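Local coordinates for hypothetical multiheme protein (Ignicoccus hospitalis KIN4/I, PDB 4QO5) that probably carries electrons as a membrane-associated octaheme cytochrome c, passing them among several bound heme c groups, at residues Pro275-Thr280 / Val293-Gly298; Lys398-Met403 / Tyr415-Met420. One frame throughout, in Å; residues are numbered along the deposited sequence.

Contact 1: Pro275-Thr280 / Val293-Gly298; sequences PGADFT and VNPVTG. With HEC (heme c), chain I.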
loop_
_atom_site.group_PDB
_atom_site.type_symbol
_atom_site.label_atom_id
_atom_site.label_comp_id
_atom_site.label_asym_id
_atom_site.label_seq_id
_atom_site.Cartn_x
_atom_site.Cartn_y
_atom_site.Cartn_z
ATOM N N PRO A 275 -27.257 -7.486 -6.185
ATOM C CA PRO A 275 -26.809 -6.091 -6.342
ATOM C C PRO A 275 -27.857 -5.137 -5.797
ATOM O O PRO A 275 -29.046 -5.356 -5.995
ATOM C CB PRO A 275 -26.673 -5.927 -7.861
ATOM C CG PRO A 275 -26.402 -7.356 -8.362
ATOM C CD PRO A 275 -27.249 -8.224 -7.465
ATOM N N GLY A 276 -27.426 -4.095 -5.095
ATOM C CA GLY A 276 -28.370 -3.133 -4.562
ATOM C C GLY A 276 -28.891 -3.577 -3.209
ATOM O O GLY A 276 -28.620 -2.940 -2.189
ATOM N N ALA A 277 -29.612 -4.690 -3.193
ATOM C CA ALA A 277 -30.220 -5.193 -1.969
ATOM C C ALA A 277 -29.140 -5.600 -0.955
ATOM O O ALA A 277 -29.278 -5.321 0.241
ATOM C CB ALA A 277 -31.140 -6.378 -2.272
ATOM N N ASP A 278 -28.074 -6.235 -1.451
ATOM C CA ASP A 278 -27.001 -6.795 -0.600
ATOM C C ASP A 278 -25.730 -5.952 -0.603
ATOM O O ASP A 278 -24.930 -6.037 0.324
ATOM C CB ASP A 278 -26.635 -8.234 -1.037
ATOM C CG ASP A 278 -27.754 -9.223 -0.807
ATOM O OD1 ASP A 278 -28.597 -8.969 0.088
ATOM O OD2 ASP A 278 -27.772 -10.274 -1.505
ATOM N N PHE A 279 -25.523 -5.159 -1.649
ATOM C CA PHE A 279 -24.298 -4.364 -1.767
ATOM C C PHE A 279 -24.446 -3.293 -2.845
ATOM O O PHE A 279 -25.207 -3.478 -3.791
ATOM C CB PHE A 279 -23.106 -5.288 -2.072
ATOM C CG PHE A 279 -23.168 -5.955 -3.431
ATOM C CD1 PHE A 279 -23.842 -7.158 -3.609
ATOM C CD2 PHE A 279 -22.524 -5.386 -4.521
ATOM C CE1 PHE A 279 -23.899 -7.771 -4.875
ATOM C CE2 PHE A 279 -22.566 -5.986 -5.766
ATOM C CZ PHE A 279 -23.243 -7.196 -5.940
ATOM N N THR A 280 -23.731 -2.178 -2.702
ATOM C CA THR A 280 -23.823 -1.075 -3.659
ATOM C C THR A 280 -22.472 -0.760 -4.306
ATOM O O THR A 280 -22.367 0.169 -5.097
ATOM C CB THR A 280 -24.390 0.199 -3.006
ATOM O OG1 THR A 280 -23.737 0.414 -1.750
ATOM C CG2 THR A 280 -25.889 0.044 -2.765
ATOM N N VAL A 293 -28.029 -12.153 -8.578
ATOM C CA VAL A 293 -29.456 -12.258 -8.878
ATOM C C VAL A 293 -30.145 -10.906 -8.678
ATOM O O VAL A 293 -29.882 -10.198 -7.690
ATOM C CB VAL A 293 -30.131 -13.333 -7.986
ATOM C CG1 VAL A 293 -31.615 -13.452 -8.297
ATOM C CG2 VAL A 293 -29.469 -14.686 -8.196
ATOM N N ASN A 294 -31.019 -10.535 -9.615
ATOM C CA ASN A 294 -31.755 -9.279 -9.484
ATOM C C ASN A 294 -32.739 -9.357 -8.310
ATOM O O ASN A 294 -33.557 -10.272 -8.246
ATOM C CB ASN A 294 -32.485 -8.959 -10.786
ATOM C CG ASN A 294 -33.135 -7.593 -10.767
ATOM O OD1 ASN A 294 -34.080 -7.350 -10.016
ATOM N ND2 ASN A 294 -32.640 -6.696 -11.609
ATOM N N PRO A 295 -32.655 -8.393 -7.371
ATOM C CA PRO A 295 -33.433 -8.475 -6.125
ATOM C C PRO A 295 -34.927 -8.312 -6.315
ATOM O O PRO A 295 -35.710 -8.732 -5.456
ATOM C CB PRO A 295 -32.880 -7.312 -5.283
ATOM C CG PRO A 295 -32.241 -6.389 -6.265
ATOM C CD PRO A 295 -31.691 -7.281 -7.346
ATOM N N VAL A 296 -35.319 -7.711 -7.432
ATOM C CA VAL A 296 -36.719 -7.447 -7.711
ATOM C C VAL A 296 -37.329 -8.448 -8.695
ATOM O O VAL A 296 -38.460 -8.912 -8.504
ATOM C CB VAL A 296 -36.887 -6.003 -8.234
ATOM C CG1 VAL A 296 -38.310 -5.754 -8.720
ATOM C CG2 VAL A 296 -36.481 -5.023 -7.140
ATOM N N THR A 297 -36.585 -8.787 -9.742
ATOM C CA THR A 297 -37.118 -9.669 -10.784
ATOM C C THR A 297 -36.760 -11.137 -10.581
ATOM O O THR A 297 -37.428 -12.020 -11.121
ATOM C CB THR A 297 -36.650 -9.249 -12.185
ATOM O OG1 THR A 297 -35.254 -9.535 -12.321
ATOM C CG2 THR A 297 -36.896 -7.757 -12.415
ATOM N N GLY A 298 -35.707 -11.410 -9.816
ATOM C CA GLY A 298 -35.280 -12.787 -9.624
ATOM C C GLY A 298 -34.420 -13.297 -10.768
ATOM O O GLY A 298 -33.922 -14.414 -10.722
HETATM FE FE HEC I . -19.081 1.124 -11.225
HETATM C CHA HEC I . -18.058 4.240 -10.276
HETATM C CHB HEC I . -17.498 1.527 -14.268
HETATM C CHC HEC I . -19.697 -2.126 -12.024
HETATM C CHD HEC I . -21.249 0.960 -8.649
HETATM N NA HEC I . -17.981 2.577 -12.077
HETATM C C1A HEC I . -17.650 3.806 -11.510
HETATM C C2A HEC I . -16.799 4.538 -12.431
HETATM C C3A HEC I . -16.673 3.781 -13.526
HETATM C C4A HEC I . -17.395 2.550 -13.332
HETATM C CMA HEC I . -15.856 4.132 -14.783
HETATM C CAA HEC I . -16.183 5.958 -12.223
HETATM C CBA HEC I . -14.775 5.821 -11.616
HETATM C CGA HEC I . -13.958 7.090 -11.733
HETATM O O1A HEC I . -14.391 8.032 -12.441
HETATM O O2A HEC I . -12.856 7.160 -11.124
HETATM N NB HEC I . -18.718 -0.065 -12.854
HETATM C C1B HEC I . -17.926 0.274 -13.937
HETATM C C2B HEC I . -17.617 -0.913 -14.685
HETATM C C3B HEC I . -18.198 -1.943 -14.045
HETATM C C4B HEC I . -18.924 -1.413 -12.911
HETATM C CMB HEC I . -16.715 -0.828 -15.944
HETATM C CAB HEC I . -18.137 -3.484 -14.282
HETATM C CBB HEC I . -16.960 -4.019 -15.146
HETATM N NC HEC I . -20.242 -0.258 -10.519
HETATM C C1C HEC I . -20.330 -1.576 -10.937
HETATM C C2C HEC I . -21.325 -2.264 -10.149
HETATM C C3C HEC I . -21.551 -1.452 -9.105
HETATM C C4C HEC I . -21.020 -0.151 -9.408
HETATM C CMC HEC I . -21.444 -3.812 -10.244
HETATM C CAC HEC I . -22.382 -1.554 -7.806
HETATM C CBC HEC I . -22.453 -2.941 -7.142
HETATM N ND HEC I . -19.582 2.391 -9.720
HETATM C C1D HEC I . -20.559 2.125 -8.761
HETATM C C2D HEC I . -20.719 3.260 -7.891
HETATM C C3D HEC I . -19.718 4.262 -8.407
HETATM C C4D HEC I . -19.057 3.656 -9.528
HETATM C CMD HEC I . -21.692 3.399 -6.703
HETATM C CAD HEC I . -19.450 5.667 -7.839
HETATM C CBD HEC I . -20.126 6.665 -8.780
HETATM C CGD HEC I . -19.375 7.981 -8.747
HETATM O O1D HEC I . -18.329 8.092 -9.442
HETATM O O2D HEC I . -19.819 8.934 -8.053
#
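Val293 meets Pro275 through its backbone: its carbonyl O lies 3.3 Å from Pro275 CD, while its side chain starts away from the 275-280 loop. Asn294 then turns the chain. Its OD1 takes the N-H of Val296 at 2.9 Å, tilted 19° from the carbonyl plane, making an Asx turn, and the Thr297 N-H from well above that plane; ND2 is held by Ser29 O of the second subunit. Pro295 shares the packing about equally with Pro275. Its CB rests against Ala277 CB at 3.6 Å, and its CG comes to 3.4 Å from Pro275 O, so the CB-CG edge of the ring rests on both the Ala277 methyl and the Pro275 carbonyl. Behind this surface, Phe279 has CG between its backbone N and carbonyl carbon (chi1 67°), a rotation that folds the ring back beneath Pro275, with Pro275 CA 3.6 Å above the ring plane and offset toward its rim. The same ring reaches the heme, CE2 lying 3.3 Å from HEC CBC, and stacks with Trp273. The contact thus joins the loop between helices 254-262 and 284-288 to the turn linking strands 292-293 and 300-302.

Contact 2: Lys398-Met403 / Tyr415-Met420; sequences KRREQM and YAEYRM. With HEC (heme c), chain I.
Arg400 and Met420 mark the closest approach of the two helical segments, their CA atoms 8.2 Å apart, on consecutive helices 393-407 and 413-447. The side chains of this pair run antiparallel alongside one another, and Arg400 NH1 ends 3.7 Å from Met420 CB. With CG anti to its backbone N (chi1 -175°) and a bend at chi3, Arg400 reaches across to the second helix, where NH2 forms a salt bridge with Asp424. Glu417 OE1 sits at the guanidinium edge, the two flat groups only 26° from coplanar, but at 4.2 Å from NH1 it is an electrostatic neighbour beyond salt-bridge range. Met420 turns its end away from Arg400, its CE reaching 3.9 Å from HEC CMB; Met403 sets its own CE 3.6 Å from HEC CBB, and both methionines touch Trp313 and a second heme. Tyr415 stands edge-on over the porphyrin, OH 3.1 Å from HEC C2A, and its hydroxyl is hydrogen-bonded to Arg221 NH1 of the second subunit. A phenylalanine here would probably still rest an edge on the heme but leave that arginine nitrogen without its phenolic partner. Arg419 adds CG, 3.6 Å from HEC CMA. The linker carries a Cys-X-X-Cys-His motif, Cys407 to His411, the signature of heme c attachment, which probably attaches this same heme, whose pocket the two helices wall.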
loop_
_atom_site.group_PDB
_atom_site.type_symbol
_atom_site.label_atom_id
_atom_site.label_comp_id
_atom_site.label_asym_id
_atom_site.label_seq_id
_atom_site.Cartn_x
_atom_site.Cartn_y
_atom_site.Cartn_z
ATOM N N LYS A 398 -19.435 -12.340 -26.598
ATOM C CA LYS A 398 -20.325 -12.904 -25.576
ATOM C C LYS A 398 -19.848 -12.627 -24.146
ATOM O O LYS A 398 -20.634 -12.236 -23.278
ATOM C CB LYS A 398 -20.488 -14.420 -25.774
ATOM C CG LYS A 398 -21.348 -14.778 -26.945
ATOM C CD LYS A 398 -21.526 -16.284 -27.047
ATOM C CE LYS A 398 -22.196 -16.649 -28.368
ATOM N NZ LYS A 398 -22.194 -18.115 -28.609
ATOM N N ARG A 399 -18.565 -12.850 -23.892
ATOM C CA ARG A 399 -18.034 -12.631 -22.548
ATOM C C ARG A 399 -18.076 -11.167 -22.186
ATOM O O ARG A 399 -18.416 -10.824 -21.058
ATOM C CB ARG A 399 -16.622 -13.181 -22.430
ATOM C CG ARG A 399 -16.628 -14.709 -22.700
ATOM C CD ARG A 399 -15.246 -15.300 -22.554
ATOM N NE ARG A 399 -15.263 -16.749 -22.752
ATOM C CZ ARG A 399 -14.229 -17.546 -22.493
ATOM N NH1 ARG A 399 -14.331 -18.856 -22.712
ATOM N NH2 ARG A 399 -13.099 -17.031 -22.033
ATOM N N ARG A 400 -17.722 -10.320 -23.142
ATOM C CA ARG A 400 -17.765 -8.883 -22.900
ATOM C C ARG A 400 -19.182 -8.444 -22.533
ATOM O O ARG A 400 -19.382 -7.692 -21.576
ATOM C CB ARG A 400 -17.245 -8.095 -24.102
ATOM C CG ARG A 400 -17.172 -6.611 -23.782
ATOM C CD ARG A 400 -17.023 -5.722 -24.993
ATOM N NE ARG A 400 -15.689 -5.797 -25.569
ATOM C CZ ARG A 400 -15.035 -4.757 -26.077
ATOM N NH1 ARG A 400 -15.583 -3.551 -26.074
ATOM N NH2 ARG A 400 -13.827 -4.931 -26.586
ATOM N N GLU A 401 -20.166 -8.947 -23.273
ATOM C CA GLU A 401 -21.563 -8.618 -23.023
ATOM C C GLU A 401 -22.044 -9.100 -21.653
ATOM O O GLU A 401 -22.822 -8.411 -20.981
ATOM C CB GLU A 401 -22.445 -9.193 -24.136
ATOM C CG GLU A 401 -23.929 -8.991 -23.930
ATOM C CD GLU A 401 -24.742 -9.622 -25.052
ATOM O OE1 GLU A 401 -25.241 -10.755 -24.865
ATOM O OE2 GLU A 401 -24.866 -8.992 -26.126
ATOM N N GLN A 402 -21.592 -10.283 -21.234
ATOM C CA GLN A 402 -21.927 -10.758 -19.893
ATOM C C GLN A 402 -21.364 -9.850 -18.802
ATOM O O GLN A 402 -22.014 -9.627 -17.783
ATOM C CB GLN A 402 -21.432 -12.189 -19.654
ATOM C CG GLN A 402 -21.331 -12.541 -18.162
ATOM C CD GLN A 402 -22.682 -12.870 -17.509
ATOM O OE1 GLN A 402 -23.163 -14.003 -17.612
ATOM N NE2 GLN A 402 -23.280 -11.893 -16.816
ATOM N N MET A 403 -20.157 -9.334 -19.006
ATOM C CA MET A 403 -19.575 -8.447 -17.998
ATOM C C MET A 403 -20.377 -7.136 -17.940
ATOM O O MET A 403 -20.693 -6.635 -16.855
ATOM C CB MET A 403 -18.098 -8.160 -18.288
ATOM C CG MET A 403 -17.386 -7.278 -17.227
ATOM S SD MET A 403 -17.137 -8.145 -15.656
ATOM C CE MET A 403 -18.322 -7.318 -14.620
ATOM N N TYR A 415 -22.273 3.607 -20.694
ATOM C CA TYR A 415 -21.255 3.940 -19.700
ATOM C C TYR A 415 -20.241 2.788 -19.569
ATOM O O TYR A 415 -19.025 2.983 -19.643
ATOM C CB TYR A 415 -21.987 4.149 -18.373
ATOM C CG TYR A 415 -21.201 4.630 -17.166
ATOM C CD1 TYR A 415 -20.478 3.744 -16.386
ATOM C CD2 TYR A 415 -21.275 5.956 -16.756
ATOM C CE1 TYR A 415 -19.804 4.171 -15.248
ATOM C CE2 TYR A 415 -20.608 6.397 -15.622
ATOM C CZ TYR A 415 -19.875 5.497 -14.879
ATOM O OH TYR A 415 -19.224 5.934 -13.761
ATOM N N ALA A 416 -20.751 1.584 -19.382
ATOM C CA ALA A 416 -19.883 0.413 -19.258
ATOM C C ALA A 416 -19.141 0.107 -20.561
ATOM O O ALA A 416 -17.940 -0.152 -20.551
ATOM C CB ALA A 416 -20.681 -0.791 -18.796
ATOM N N GLU A 417 -19.846 0.157 -21.690
ATOM C CA GLU A 417 -19.200 -0.101 -22.977
ATOM C C GLU A 417 -18.101 0.913 -23.289
ATOM O O GLU A 417 -17.086 0.570 -23.900
ATOM C CB GLU A 417 -20.232 -0.105 -24.118
ATOM C CG GLU A 417 -21.257 -1.223 -24.053
ATOM C CD GLU A 417 -20.697 -2.564 -24.467
ATOM O OE1 GLU A 417 -19.481 -2.651 -24.759
ATOM O OE2 GLU A 417 -21.488 -3.535 -24.518
ATOM N N TYR A 418 -18.317 2.170 -22.893
ATOM C CA TYR A 418 -17.320 3.222 -23.083
ATOM C C TYR A 418 -15.993 2.842 -22.425
ATOM O O TYR A 418 -14.909 2.995 -23.012
ATOM C CB TYR A 418 -17.828 4.538 -22.488
ATOM C CG TYR A 418 -16.880 5.699 -22.660
ATOM C CD1 TYR A 418 -17.077 6.631 -23.670
ATOM C CD2 TYR A 418 -15.798 5.874 -21.803
ATOM C CE1 TYR A 418 -16.216 7.695 -23.836
ATOM C CE2 TYR A 418 -14.929 6.937 -21.961
ATOM C CZ TYR A 418 -15.143 7.845 -22.973
ATOM O OH TYR A 418 -14.279 8.906 -23.142
ATOM N N ARG A 419 -16.084 2.351 -21.200
ATOM C CA ARG A 419 -14.879 1.898 -20.482
ATOM C C ARG A 419 -14.214 0.695 -21.176
ATOM O O ARG A 419 -12.980 0.623 -21.267
ATOM C CB ARG A 419 -15.189 1.556 -19.020
ATOM C CG ARG A 419 -15.475 2.761 -18.129
ATOM C CD ARG A 419 -14.287 3.725 -18.080
ATOM N NE ARG A 419 -13.079 3.101 -17.539
ATOM C CZ ARG A 419 -11.978 3.774 -17.206
ATOM N NH1 ARG A 419 -11.928 5.097 -17.359
ATOM N NH2 ARG A 419 -10.925 3.123 -16.724
ATOM N N MET A 420 -15.019 -0.236 -21.682
ATOM C CA MET A 420 -14.447 -1.400 -22.349
ATOM C C MET A 420 -13.799 -1.001 -23.673
ATOM O O MET A 420 -12.807 -1.596 -24.075
ATOM C CB MET A 420 -15.473 -2.537 -22.526
ATOM C CG MET A 420 -16.066 -3.069 -21.200
ATOM S SD MET A 420 -14.850 -3.642 -19.952
ATOM C CE MET A 420 -14.558 -2.196 -18.924
HETATM FE FE HEC I . -19.081 1.124 -11.225
HETATM C CHA HEC I . -18.058 4.240 -10.276
HETATM C CHB HEC I . -17.498 1.527 -14.268
HETATM C CHC HEC I . -19.697 -2.126 -12.024
HETATM C CHD HEC I . -21.249 0.960 -8.649
HETATM N NA HEC I . -17.981 2.577 -12.077
HETATM C C1A HEC I . -17.650 3.806 -11.510
HETATM C C2A HEC I . -16.799 4.538 -12.431
HETATM C C3A HEC I . -16.673 3.781 -13.526
HETATM C C4A HEC I . -17.395 2.550 -13.332
HETATM C CMA HEC I . -15.856 4.132 -14.783
HETATM C CAA HEC I . -16.183 5.958 -12.223
HETATM C CBA HEC I . -14.775 5.821 -11.616
HETATM C CGA HEC I . -13.958 7.090 -11.733
HETATM O O1A HEC I . -14.391 8.032 -12.441
HETATM O O2A HEC I . -12.856 7.160 -11.124
HETATM N NB HEC I . -18.718 -0.065 -12.854
HETATM C C1B HEC I . -17.926 0.274 -13.937
HETATM C C2B HEC I . -17.617 -0.913 -14.685
HETATM C C3B HEC I . -18.198 -1.943 -14.045
HETATM C C4B HEC I . -18.924 -1.413 -12.911
HETATM C CMB HEC I . -16.715 -0.828 -15.944
HETATM C CAB HEC I . -18.137 -3.484 -14.282
HETATM C CBB HEC I . -16.960 -4.019 -15.146
HETATM N NC HEC I . -20.242 -0.258 -10.519
HETATM C C1C HEC I . -20.330 -1.576 -10.937
HETATM C C2C HEC I . -21.325 -2.264 -10.149
HETATM C C3C HEC I . -21.551 -1.452 -9.105
HETATM C C4C HEC I . -21.020 -0.151 -9.408
HETATM C CMC HEC I . -21.444 -3.812 -10.244
HETATM C CAC HEC I . -22.382 -1.554 -7.806
HETATM C CBC HEC I . -22.453 -2.941 -7.142
HETATM N ND HEC I . -19.582 2.391 -9.720
HETATM C C1D HEC I . -20.559 2.125 -8.761
HETATM C C2D HEC I . -20.719 3.260 -7.891
HETATM C C3D HEC I . -19.718 4.262 -8.407
HETATM C C4D HEC I . -19.057 3.656 -9.528
HETATM C CMD HEC I . -21.692 3.399 -6.703
HETATM C CAD HEC I . -19.450 5.667 -7.839
HETATM C CBD HEC I . -20.126 6.665 -8.780
HETATM C CGD HEC I . -19.375 7.981 -8.747
HETATM O O1D HEC I . -18.329 8.092 -9.442
HETATM O O2D HEC I . -19.819 8.934 -8.053
#

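How the contacts relate
Contacts 1 and 2 follow one another along the chain and do not touch: their centres are 20 Å apart and their nearest atoms about 10 Å. What they share is one heme c, met at different pyrroles. Residues 275-280 reach the thioether arm on the pyrrole of NC, where Thr280 O lies 3.2 Å from HEC CAC, whereas Tyr415 lies over the face and the methionines and Arg419 meet substituents of the NA and NB pyrroles. Ala409, between the two helices of contact 2, packs on Pro275 and so bridges the two regions. Both contacts also border the second subunit, whose His201 and Arg221 hydrogen-bond to this heme, placing the pocket at a subunit interface.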